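PDB 7A0M: TSC1 N-terminal domain from Chaetomium thermophilum, which probably binds lysosomal phosphoinositides as the N-terminal part of TSC1, helping bring the TSC complex to lysosomes, where it regulates mTORC1. Local coordinates for residues L277-R282 and A363-R368; G187-L192 and Y221-T226; E56-W61 and F93-K98; Y334-V339 and E388-N393. One frame throughout, in Å; residues are numbered along the deposited sequence.

In the fold
All four contacts join parts of an all-helical chain. Contact 2 lies nearest the middle, its centre about 8 Å from the chain's centre, and is mainly apolar, with selenomethionine against isoleucine. Contact 3, near the N-terminal end, is also largely buried and pairs two nearly parallel helices through tryptophans and a lysine. Contacts 1 and 4 lie on the other side of the chain's centre from contact 3 and are polar at heart: an arginine grips the turn after helix 267-278 in the partly buried contact 1, a glutamate a helix's N-terminus in the buried contact 4. Their segments alternate along the chain, with nearest atoms about 7 Å apart.

Contact 1: L277-R282 and A363-R368; sequences LLFWDR and AEIRER
Arg368 lies flat on the Phe279 ring, its guanidinium and the ring only 11° from parallel, with CZ 4.3 Å from the ring centroid in a cation-pi stack. Its CD rests over the same face nearer the rim, adding a CH-pi contact. The chain is extended from CG to NE, which carries the guanidinium from helix 357-373 across to the turn that follows helix 267-278. There its edge does the polar work. Arg368 NH1 donates to Leu278 O at 2.8 Å, in the carbonyl plane on a lone pair, and also to Asp281 OD1 at 3.1 Å. The Asp281 carboxylate stands at 81° to the guanidinium, and NH1 meets OD1 from the syn side, tilted 26° out of the carboxylate plane; a weak bond from NH2 to the same OD1 completes the salt bridge. Glu364 approaches the ring from its edge, with CB 3.4 Å from Phe279 CZ, while Ile365 CD1 comes obliquely to within 3.4 Å of Phe279 CE1. Leu278 and Arg368 run past each other in opposite directions, Leu278 CD2 touching Arg368 CB at 3.7 Å. Leu278 also packs on Leu323 of helix 323-333. One arginine thus serves both a ring face and the carbonyl of Leu278: stack, hydrogen bond and salt bridge together fix its rotation, and the nearby carboxylate is likely to stabilise its positive charge.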
# COMPACT_ATOMS: atom_id res chain seq x y z
N LEU B 277 20.41 1.97 -9.50
CA LEU B 277 20.20 0.53 -9.42
C LEU B 277 18.89 0.12 -10.09
O LEU B 277 18.76 -1.02 -10.56
CB LEU B 277 20.22 0.08 -7.96
CG LEU B 277 21.45 0.51 -7.16
CD1 LEU B 277 21.48 -0.17 -5.80
CD2 LEU B 277 22.73 0.23 -7.94
N LEU B 278 17.91 1.02 -10.14
CA LEU B 278 16.65 0.73 -10.82
C LEU B 278 16.86 0.49 -12.31
O LEU B 278 16.11 -0.26 -12.93
CB LEU B 278 15.66 1.86 -10.58
CG LEU B 278 14.20 1.60 -10.95
CD1 LEU B 278 13.63 0.46 -10.11
CD2 LEU B 278 13.37 2.86 -10.77
N PHE B 279 17.88 1.12 -12.90
CA PHE B 279 18.21 0.96 -14.31
C PHE B 279 19.51 0.19 -14.49
O PHE B 279 20.32 0.51 -15.37
CB PHE B 279 18.31 2.31 -15.02
CG PHE B 279 16.98 2.95 -15.31
CD1 PHE B 279 16.14 3.35 -14.28
CD2 PHE B 279 16.57 3.14 -16.62
CE1 PHE B 279 14.92 3.93 -14.56
CE2 PHE B 279 15.35 3.71 -16.90
CZ PHE B 279 14.53 4.11 -15.87
N TRP B 280 19.74 -0.82 -13.65
CA TRP B 280 20.99 -1.56 -13.70
C TRP B 280 21.18 -2.28 -15.03
O TRP B 280 22.32 -2.52 -15.46
CB TRP B 280 21.05 -2.56 -12.55
CG TRP B 280 22.40 -3.18 -12.38
CD1 TRP B 280 22.75 -4.47 -12.67
CD2 TRP B 280 23.58 -2.54 -11.88
NE1 TRP B 280 24.08 -4.67 -12.38
CE2 TRP B 280 24.61 -3.50 -11.90
CE3 TRP B 280 23.87 -1.25 -11.43
CZ2 TRP B 280 25.91 -3.22 -11.48
CZ3 TRP B 280 25.16 -0.97 -11.01
CH2 TRP B 280 26.16 -1.95 -11.03
N ASP B 281 20.09 -2.64 -15.71
CA ASP B 281 20.18 -3.35 -16.98
C ASP B 281 20.48 -2.43 -18.16
O ASP B 281 20.69 -2.93 -19.27
CB ASP B 281 18.90 -4.14 -17.25
CG ASP B 281 17.65 -3.28 -17.14
OD1 ASP B 281 17.77 -2.04 -17.06
OD2 ASP B 281 16.54 -3.86 -17.13
N ARG B 282 20.52 -1.12 -17.95
CA ARG B 282 20.80 -0.19 -19.04
C ARG B 282 22.25 0.27 -19.01
O ARG B 282 23.17 -0.55 -18.90
CB ARG B 282 19.86 1.02 -18.97
CG ARG B 282 20.04 2.00 -20.12
CD ARG B 282 19.12 3.21 -19.98
NE ARG B 282 17.71 2.84 -20.00
CZ ARG B 282 16.99 2.70 -21.10
NH1 ARG B 282 17.54 2.90 -22.29
NH2 ARG B 282 15.71 2.36 -21.02
N ALA B 363 9.33 9.68 -16.11
CA ALA B 363 8.31 8.68 -16.40
C ALA B 363 8.87 7.26 -16.29
O ALA B 363 8.18 6.35 -15.82
CB ALA B 363 7.72 8.92 -17.79
N GLU B 364 10.11 7.06 -16.72
CA GLU B 364 10.71 5.73 -16.66
C GLU B 364 10.98 5.31 -15.21
O GLU B 364 10.79 4.14 -14.86
CB GLU B 364 11.99 5.70 -17.48
CG GLU B 364 11.77 5.72 -18.98
CD GLU B 364 13.07 5.89 -19.76
OE1 GLU B 364 14.13 6.00 -19.12
OE2 GLU B 364 13.02 5.91 -21.01
N ILE B 365 11.43 6.24 -14.37
CA ILE B 365 11.62 5.94 -12.96
C ILE B 365 10.29 5.57 -12.31
O ILE B 365 10.21 4.62 -11.52
CB ILE B 365 12.30 7.12 -12.23
CG1 ILE B 365 13.72 7.33 -12.76
CG2 ILE B 365 12.32 6.88 -10.73
CD1 ILE B 365 14.74 6.40 -12.16
N ARG B 366 9.23 6.32 -12.63
CA ARG B 366 7.91 6.02 -12.09
C ARG B 366 7.42 4.65 -12.55
O ARG B 366 6.94 3.85 -11.74
CB ARG B 366 6.92 7.10 -12.51
CG ARG B 366 7.06 8.40 -11.76
CD ARG B 366 5.87 9.30 -12.06
NE ARG B 366 6.01 10.03 -13.31
CZ ARG B 366 6.43 11.28 -13.39
NH1 ARG B 366 6.75 11.95 -12.30
NH2 ARG B 366 6.52 11.88 -14.58
N GLU B 367 7.53 4.37 -13.85
CA GLU B 367 7.00 3.13 -14.39
C GLU B 367 7.70 1.92 -13.79
O GLU B 367 7.08 0.88 -13.55
CB GLU B 367 7.12 3.13 -15.91
CG GLU B 367 6.23 2.10 -16.61
CD GLU B 367 4.75 2.34 -16.36
OE1 GLU B 367 4.25 1.90 -15.30
OE2 GLU B 367 4.10 2.96 -17.22
N ARG B 368 9.01 2.04 -13.52
CA ARG B 368 9.75 0.95 -12.89
C ARG B 368 9.53 0.89 -11.39
O ARG B 368 9.79 -0.15 -10.78
CB ARG B 368 11.24 1.09 -13.20
CG ARG B 368 11.59 0.87 -14.66
CD ARG B 368 13.09 0.65 -14.83
NE ARG B 368 13.42 0.22 -16.18
CZ ARG B 368 14.48 -0.53 -16.48
NH1 ARG B 368 15.31 -0.93 -15.52
NH2 ARG B 368 14.72 -0.87 -17.74

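Contact 2: G187-L192 and Y221-T226; sequences GFMNAL and YLILQT
Met189, a selenomethionine, has the most surface buried here and reaches from helix 185-196 to Ile223, the two side chains crossing at about a right angle. Its SE sits 3.6 Å from both CB and CG1 of Ile223, so the selenium rests against the base of the branched side chain. A bend at the last torsion (chi3 -71°) turns the methyl toward the backbone of the 3-10 segment, where Met189 CE lies 3.7 Å from Ile223 N. Met189 CE also comes within 4.4 Å of Leu222 CB, a looser apolar touch. Ile223 in turn holds CG1 opposite its backbone N (chi1 -163°), which lays that branch alongside the selenium, with Ile223 CD1 3.9 Å from Met189 SE. Thr226, second in buried surface and three residues after Ile223, faces the helix at Asn190. Its OG1 is close to the Asn190 amide, but the angles are poor for hydrogen bonding; the polar partner of Asn190 OD1 is instead Lys186 NZ, which also bonds to Gln225 O and so ties the helix to the loop. Thr226 CG2 adds an apolar contact 4.2 Å from Met189 CB. The contact sets helix 185-196 against the connection between helices 199-214 and 228-238: Met189 and Ile223 both pack on Leu228 at the start of helix 228-238, while Asn190 touches Ile142 of helix 142-153.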
# COMPACT_ATOMS: atom_id res chain seq x y z
N GLY B 187 36.96 2.06 15.73
CA GLY B 187 38.25 1.60 15.26
C GLY B 187 38.15 0.46 14.27
O GLY B 187 38.95 0.35 13.34
N PHE B 188 37.16 -0.43 14.47
CA PHE B 188 36.96 -1.52 13.53
C PHE B 188 36.64 -1.00 12.13
O PHE B 188 37.13 -1.53 11.13
CB PHE B 188 35.85 -2.45 14.02
CG PHE B 188 35.57 -3.60 13.09
CD1 PHE B 188 36.34 -4.75 13.14
CD2 PHE B 188 34.56 -3.53 12.16
CE1 PHE B 188 36.09 -5.81 12.29
CE2 PHE B 188 34.30 -4.58 11.30
CZ PHE B 188 35.07 -5.72 11.36
N MSE B 189 35.81 0.03 12.05
CA MSE B 189 35.33 0.52 10.76
C MSE B 189 36.32 1.49 10.12
O MSE B 189 36.34 1.64 8.90
CB MSE B 189 33.95 1.17 10.93
CG MSE B 189 32.88 0.16 11.31
SE MSE B 189 31.11 0.91 11.60
CE MSE B 189 31.43 1.86 13.27
N ASN B 190 37.13 2.16 10.94
CA ASN B 190 38.24 2.93 10.40
C ASN B 190 39.27 2.02 9.74
O ASN B 190 39.75 2.30 8.64
CB ASN B 190 38.90 3.76 11.51
CG ASN B 190 38.36 5.18 11.58
OD1 ASN B 190 37.99 5.66 12.65
ND2 ASN B 190 38.31 5.85 10.44
N ALA B 191 39.62 0.92 10.42
CA ALA B 191 40.58 -0.02 9.85
C ALA B 191 40.02 -0.73 8.63
O ALA B 191 40.76 -1.02 7.68
CB ALA B 191 40.99 -1.04 10.92
N LEU B 192 38.71 -1.01 8.62
CA LEU B 192 38.11 -1.68 7.48
C LEU B 192 38.05 -0.77 6.26
O LEU B 192 38.08 -1.26 5.12
CB LEU B 192 36.71 -2.18 7.84
CG LEU B 192 36.00 -3.04 6.79
CD1 LEU B 192 36.75 -4.35 6.58
CD2 LEU B 192 34.56 -3.30 7.18
N TYR B 221 26.20 3.89 15.04
CA TYR B 221 26.09 5.25 14.51
C TYR B 221 27.44 5.92 14.34
O TYR B 221 27.54 6.91 13.61
CB TYR B 221 25.20 6.09 15.42
CG TYR B 221 25.67 6.15 16.86
CD1 TYR B 221 26.61 7.08 17.27
CD2 TYR B 221 25.17 5.26 17.81
CE1 TYR B 221 27.04 7.13 18.59
CE2 TYR B 221 25.59 5.31 19.12
CZ TYR B 221 26.53 6.24 19.51
OH TYR B 221 26.95 6.29 20.81
N LEU B 222 28.49 5.41 14.99
CA LEU B 222 29.83 5.97 14.85
C LEU B 222 30.38 5.82 13.44
O LEU B 222 31.43 6.41 13.14
CB LEU B 222 30.78 5.31 15.85
CG LEU B 222 30.54 5.61 17.33
CD1 LEU B 222 31.55 4.88 18.20
CD2 LEU B 222 30.58 7.11 17.60
N ILE B 223 29.72 5.05 12.57
CA ILE B 223 30.15 4.93 11.19
C ILE B 223 30.03 6.25 10.44
O ILE B 223 30.67 6.43 9.40
CB ILE B 223 29.36 3.81 10.48
CG1 ILE B 223 30.06 3.39 9.19
CG2 ILE B 223 27.94 4.26 10.19
CD1 ILE B 223 29.35 2.29 8.43
N LEU B 224 29.22 7.18 10.93
CA LEU B 224 29.12 8.47 10.28
C LEU B 224 30.31 9.36 10.60
O LEU B 224 30.69 10.21 9.79
CB LEU B 224 27.82 9.17 10.68
CG LEU B 224 26.55 8.43 10.25
CD1 LEU B 224 25.33 9.27 10.56
CD2 LEU B 224 26.61 8.09 8.77
N GLN B 225 30.92 9.16 11.77
CA GLN B 225 32.16 9.84 12.15
C GLN B 225 33.40 9.11 11.64
O GLN B 225 34.48 9.25 12.23
CB GLN B 225 32.21 10.03 13.66
CG GLN B 225 31.12 10.95 14.18
CD GLN B 225 31.06 11.02 15.69
OE1 GLN B 225 32.05 10.76 16.38
NE2 GLN B 225 29.90 11.37 16.22
N THR B 226 33.26 8.33 10.58
CA THR B 226 34.33 7.57 9.96
C THR B 226 34.08 7.57 8.46
O THR B 226 32.93 7.66 8.02
CB THR B 226 34.42 6.13 10.50
OG1 THR B 226 35.75 5.63 10.33
CG2 THR B 226 33.47 5.20 9.75

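Contact 3: E56-W61 and F93-K98; sequences ELLAIW and FQWWDK
Segments 56-61 and 93-98 run almost parallel, their axes 13° apart in direction and 12.7 Å apart at closest approach, a spacing bridged by long side chains. Trp95 fills much of it by pointing its six-membered ring at the backbone of the facing helix. Trp95 CZ2 lies 3.6 Å from Leu57 CB, and Trp95 CH2 approaches Leu57 O at 3.5 Å. Leu58 N and Trp61 CB both meet the edge of this indole. Lys98, extended as far as CE and then bent (chi4 60°), passes Trp61 in the opposite direction with CD over one face of the indole; Lys98 CE is 3.3 Å from both Trp61 CD1 and NE1. Leu58 CD1 touches the same Lys98 CE at 3.8 Å. Shortening Trp61 to an alanine is likely to strip the Lys98 chain of its aromatic surface and to open a gap beside Phe75 and Tyr72, whose rings meet this indole. Helix 69-81 stands against both partners, with Phe75 also meeting the Trp95 ring, and Leu79 touching Leu57 and Trp95. Parallel helices with an intervening helix packed against both are characteristic of alpha-helical solenoids, in keeping with the elongated, all-helical fold of this domain.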
# COMPACT_ATOMS: atom_id res chain seq x y z
N GLU B 56 63.10 -12.32 30.69
CA GLU B 56 63.17 -13.75 30.94
C GLU B 56 62.21 -14.52 30.04
O GLU B 56 62.57 -15.57 29.50
CB GLU B 56 62.88 -14.04 32.41
CG GLU B 56 63.02 -15.51 32.77
CD GLU B 56 64.45 -15.99 32.64
OE1 GLU B 56 65.37 -15.15 32.69
OE2 GLU B 56 64.66 -17.21 32.47
N LEU B 57 60.98 -14.03 29.89
CA LEU B 57 60.02 -14.69 29.00
C LEU B 57 60.52 -14.73 27.56
O LEU B 57 60.32 -15.73 26.86
CB LEU B 57 58.66 -13.99 29.08
CG LEU B 57 57.85 -14.20 30.35
CD1 LEU B 57 56.58 -13.36 30.32
CD2 LEU B 57 57.51 -15.67 30.53
N LEU B 58 61.15 -13.66 27.10
CA LEU B 58 61.77 -13.66 25.77
C LEU B 58 62.84 -14.75 25.67
O LEU B 58 62.94 -15.45 24.66
CB LEU B 58 62.36 -12.29 25.47
CG LEU B 58 62.85 -12.08 24.03
CD1 LEU B 58 61.73 -12.37 23.03
CD2 LEU B 58 63.40 -10.67 23.82
N ALA B 59 63.67 -14.88 26.72
CA ALA B 59 64.74 -15.87 26.71
C ALA B 59 64.19 -17.28 26.62
O ALA B 59 64.70 -18.11 25.85
CB ALA B 59 65.62 -15.73 27.96
N ILE B 60 63.15 -17.59 27.40
CA ILE B 60 62.54 -18.92 27.36
C ILE B 60 62.01 -19.20 25.96
O ILE B 60 62.21 -20.29 25.40
CB ILE B 60 61.43 -19.03 28.42
CG1 ILE B 60 62.00 -18.97 29.83
CG2 ILE B 60 60.63 -20.30 28.23
CD1 ILE B 60 60.94 -18.84 30.91
N TRP B 61 61.32 -18.22 25.38
CA TRP B 61 60.77 -18.37 24.04
C TRP B 61 61.86 -18.66 23.01
O TRP B 61 61.71 -19.54 22.16
CB TRP B 61 59.99 -17.11 23.67
CG TRP B 61 59.47 -17.08 22.26
CD1 TRP B 61 60.03 -16.45 21.19
CD2 TRP B 61 58.28 -17.71 21.78
NE1 TRP B 61 59.25 -16.64 20.07
CE2 TRP B 61 58.18 -17.42 20.40
CE3 TRP B 61 57.29 -18.50 22.37
CZ2 TRP B 61 57.13 -17.89 19.62
CZ3 TRP B 61 56.25 -18.96 21.59
CH2 TRP B 61 56.18 -18.66 20.23
N PHE B 93 50.74 -6.37 23.98
CA PHE B 93 50.57 -6.36 22.53
C PHE B 93 51.77 -6.98 21.83
O PHE B 93 51.61 -7.73 20.86
CB PHE B 93 50.33 -4.94 22.03
CG PHE B 93 50.24 -4.83 20.53
CD1 PHE B 93 49.08 -5.18 19.87
CD2 PHE B 93 51.32 -4.38 19.79
CE1 PHE B 93 49.00 -5.08 18.49
CE2 PHE B 93 51.25 -4.28 18.42
CZ PHE B 93 50.08 -4.63 17.76
N GLN B 94 52.98 -6.67 22.30
CA GLN B 94 54.18 -7.24 21.70
C GLN B 94 54.17 -8.76 21.74
O GLN B 94 54.61 -9.42 20.80
CB GLN B 94 55.41 -6.69 22.43
CG GLN B 94 55.71 -5.24 22.13
CD GLN B 94 56.75 -4.66 23.07
OE1 GLN B 94 57.52 -5.39 23.69
NE2 GLN B 94 56.76 -3.34 23.19
N TRP B 95 53.65 -9.33 22.83
CA TRP B 95 53.57 -10.78 22.92
C TRP B 95 52.43 -11.33 22.07
O TRP B 95 52.60 -12.33 21.37
CB TRP B 95 53.42 -11.21 24.38
CG TRP B 95 54.72 -11.25 25.12
CD1 TRP B 95 55.13 -10.38 26.09
CD2 TRP B 95 55.79 -12.17 24.92
NE1 TRP B 95 56.39 -10.73 26.52
CE2 TRP B 95 56.82 -11.82 25.82
CE3 TRP B 95 55.98 -13.27 24.08
CZ2 TRP B 95 58.02 -12.53 25.90
CZ3 TRP B 95 57.17 -13.97 24.16
CH2 TRP B 95 58.17 -13.60 25.06
N TRP B 96 51.27 -10.67 22.12
CA TRP B 96 50.16 -11.05 21.25
C TRP B 96 50.56 -10.93 19.78
O TRP B 96 50.27 -11.82 18.98
CB TRP B 96 48.94 -10.18 21.58
CG TRP B 96 47.68 -10.55 20.86
CD1 TRP B 96 46.64 -11.28 21.36
CD2 TRP B 96 47.28 -10.14 19.55
NE1 TRP B 96 45.64 -11.39 20.42
CE2 TRP B 96 46.01 -10.70 19.30
CE3 TRP B 96 47.89 -9.37 18.55
CZ2 TRP B 96 45.33 -10.51 18.10
CZ3 TRP B 96 47.21 -9.18 17.35
CH2 TRP B 96 45.95 -9.75 17.14
N ASP B 97 51.24 -9.84 19.42
CA ASP B 97 51.74 -9.68 18.06
C ASP B 97 52.75 -10.76 17.71
O ASP B 97 52.78 -11.26 16.58
CB ASP B 97 52.37 -8.29 17.91
CG ASP B 97 52.60 -7.89 16.46
OD1 ASP B 97 52.32 -8.71 15.56
OD2 ASP B 97 53.07 -6.76 16.23
N LYS B 98 53.59 -11.13 18.68
CA LYS B 98 54.63 -12.13 18.44
C LYS B 98 54.06 -13.53 18.27
O LYS B 98 54.61 -14.34 17.51
CB LYS B 98 55.64 -12.06 19.58
CG LYS B 98 56.87 -12.92 19.44
CD LYS B 98 57.75 -12.69 20.65
CE LYS B 98 59.08 -13.41 20.54
NZ LYS B 98 59.87 -12.96 19.36

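Contact 4: Y334-V339 and E388-N393; sequences YPINFV and ETEKTN
Glu390 drives its carboxylate into the first turn of helix 335-343, where both oxygens accept hydrogen bonds. Glu390 OE1 takes Ile336 N at 3.0 Å on its syn lone pair. Glu390 OE2 is gripped twice by one residue, Asn337 N donating at 2.9 Å from the syn side and Asn337 ND2 at 2.6 Å from the anti side, both tilted out of the carboxylate plane toward the same face. The hydrogen bond from the side-chain amide is nearly straight, at 173°, and lies in the amide plane. With CG opposite its backbone N (chi1 176°) and an extended chain, Glu390 spans the gap from helix 389-392. OE1 has a further donor in Asn381 ND2, and Asn337 ND2 a second, weak hydrogen bond to Ile387 O. These N-H groups at a helix N-terminus would be expected to favour the charged form of the buried acid. Were Glu390 an alanine, Ile336 N and Asn337 N would probably lose these acceptors, and Asn337 ND2 its stronger partner. Apolar atoms wall the carboxylate: Pro335 CD is 3.2 Å from Glu390 OE1, and Tyr334 CB is 3.5 Å from Glu390 OE2. The Tyr334 ring stands steeply to the carboxylate, at 79°, and presents its edge to Lys391 CA; its hydroxyl bonds to Pro260 O. Lys391 crosses Asn337 at about a right angle, with Lys391 CD 3.3 Å from Asn337 OD1. Here the carboxylate of an acid distant in sequence accepts first-turn backbone N-H groups of helix 335-343, whose N-cap position is held by Tyr334.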
# COMPACT_ATOMS: atom_id res chain seq x y z
N TYR B 334 11.79 7.70 5.13
CA TYR B 334 11.43 9.02 4.60
C TYR B 334 10.51 8.84 3.39
O TYR B 334 10.90 9.09 2.25
CB TYR B 334 12.69 9.81 4.22
CG TYR B 334 13.53 10.19 5.42
CD1 TYR B 334 14.53 9.35 5.89
CD2 TYR B 334 13.33 11.40 6.08
CE1 TYR B 334 15.30 9.69 6.98
CE2 TYR B 334 14.10 11.75 7.17
CZ TYR B 334 15.08 10.89 7.62
OH TYR B 334 15.85 11.24 8.71
N PRO B 335 9.27 8.41 3.63
CA PRO B 335 8.36 8.17 2.50
C PRO B 335 8.00 9.42 1.72
O PRO B 335 8.00 9.40 0.48
CB PRO B 335 7.12 7.56 3.17
CG PRO B 335 7.17 8.08 4.57
CD PRO B 335 8.63 8.14 4.92
N ILE B 336 7.69 10.52 2.41
CA ILE B 336 7.24 11.73 1.72
C ILE B 336 8.35 12.29 0.84
O ILE B 336 8.10 12.72 -0.29
CB ILE B 336 6.73 12.76 2.74
CG1 ILE B 336 5.61 12.16 3.59
CG2 ILE B 336 6.24 14.02 2.03
CD1 ILE B 336 5.12 13.08 4.69
N ASN B 337 9.58 12.30 1.35
CA ASN B 337 10.71 12.74 0.53
C ASN B 337 11.02 11.74 -0.58
O ASN B 337 11.44 12.15 -1.67
CB ASN B 337 11.94 12.97 1.41
CG ASN B 337 11.86 14.26 2.19
OD1 ASN B 337 12.37 15.29 1.76
ND2 ASN B 337 11.22 14.20 3.36
N PHE B 338 10.82 10.45 -0.33
CA PHE B 338 11.14 9.44 -1.34
C PHE B 338 10.18 9.53 -2.52
O PHE B 338 10.61 9.55 -3.68
CB PHE B 338 11.09 8.04 -0.72
CG PHE B 338 11.65 6.97 -1.62
CD1 PHE B 338 12.57 7.27 -2.60
CD2 PHE B 338 11.23 5.65 -1.48
CE1 PHE B 338 13.08 6.28 -3.43
CE2 PHE B 338 11.73 4.66 -2.30
CZ PHE B 338 12.65 4.97 -3.28
N VAL B 339 8.87 9.58 -2.25
CA VAL B 339 7.91 9.65 -3.35
C VAL B 339 7.99 11.00 -4.04
O VAL B 339 7.65 11.12 -5.23
CB VAL B 339 6.48 9.36 -2.84
CG1 VAL B 339 6.44 8.03 -2.10
CG2 VAL B 339 5.98 10.49 -1.94
N GLU B 388 8.72 18.87 4.70
CA GLU B 388 9.69 19.59 5.52
C GLU B 388 9.83 18.95 6.90
O GLU B 388 10.93 18.60 7.33
CB GLU B 388 9.27 21.06 5.66
CG GLU B 388 9.40 21.87 4.38
CD GLU B 388 10.81 21.85 3.83
OE1 GLU B 388 11.01 21.28 2.74
OE2 GLU B 388 11.71 22.41 4.49
N THR B 389 8.71 18.80 7.62
CA THR B 389 8.76 18.30 8.99
C THR B 389 9.17 16.83 9.07
O THR B 389 9.64 16.40 10.12
CB THR B 389 7.41 18.50 9.68
OG1 THR B 389 6.37 17.92 8.88
CG2 THR B 389 7.13 19.98 9.88
N GLU B 390 9.00 16.06 7.99
CA GLU B 390 9.52 14.70 7.98
C GLU B 390 11.03 14.69 8.18
O GLU B 390 11.57 13.81 8.87
CB GLU B 390 9.15 14.00 6.67
CG GLU B 390 9.72 12.60 6.54
CD GLU B 390 9.31 11.93 5.25
OE1 GLU B 390 8.25 11.27 5.23
OE2 GLU B 390 10.05 12.06 4.24
N LYS B 391 11.72 15.66 7.60
CA LYS B 391 13.16 15.79 7.81
C LYS B 391 13.48 16.52 9.11
O LYS B 391 14.54 16.28 9.70
CB LYS B 391 13.79 16.52 6.63
CG LYS B 391 13.68 15.77 5.31
CD LYS B 391 14.26 16.58 4.16
CE LYS B 391 13.46 17.86 3.94
NZ LYS B 391 13.93 18.61 2.74
N THR B 392 12.58 17.39 9.57
CA THR B 392 12.85 18.25 10.71
C THR B 392 12.44 17.62 12.04
O THR B 392 13.15 17.77 13.04
CB THR B 392 12.12 19.60 10.52
OG1 THR B 392 12.88 20.42 9.62
CG2 THR B 392 11.94 20.33 11.84
N ASN B 393 11.32 16.89 12.07
CA ASN B 393 10.84 16.29 13.31
C ASN B 393 11.58 14.99 13.57
O ASN B 393 11.55 14.07 12.73
CB ASN B 393 9.33 16.06 13.24
CG ASN B 393 8.72 15.76 14.59
OD1 ASN B 393 9.32 15.10 15.43
ND2 ASN B 393 7.51 16.26 14.81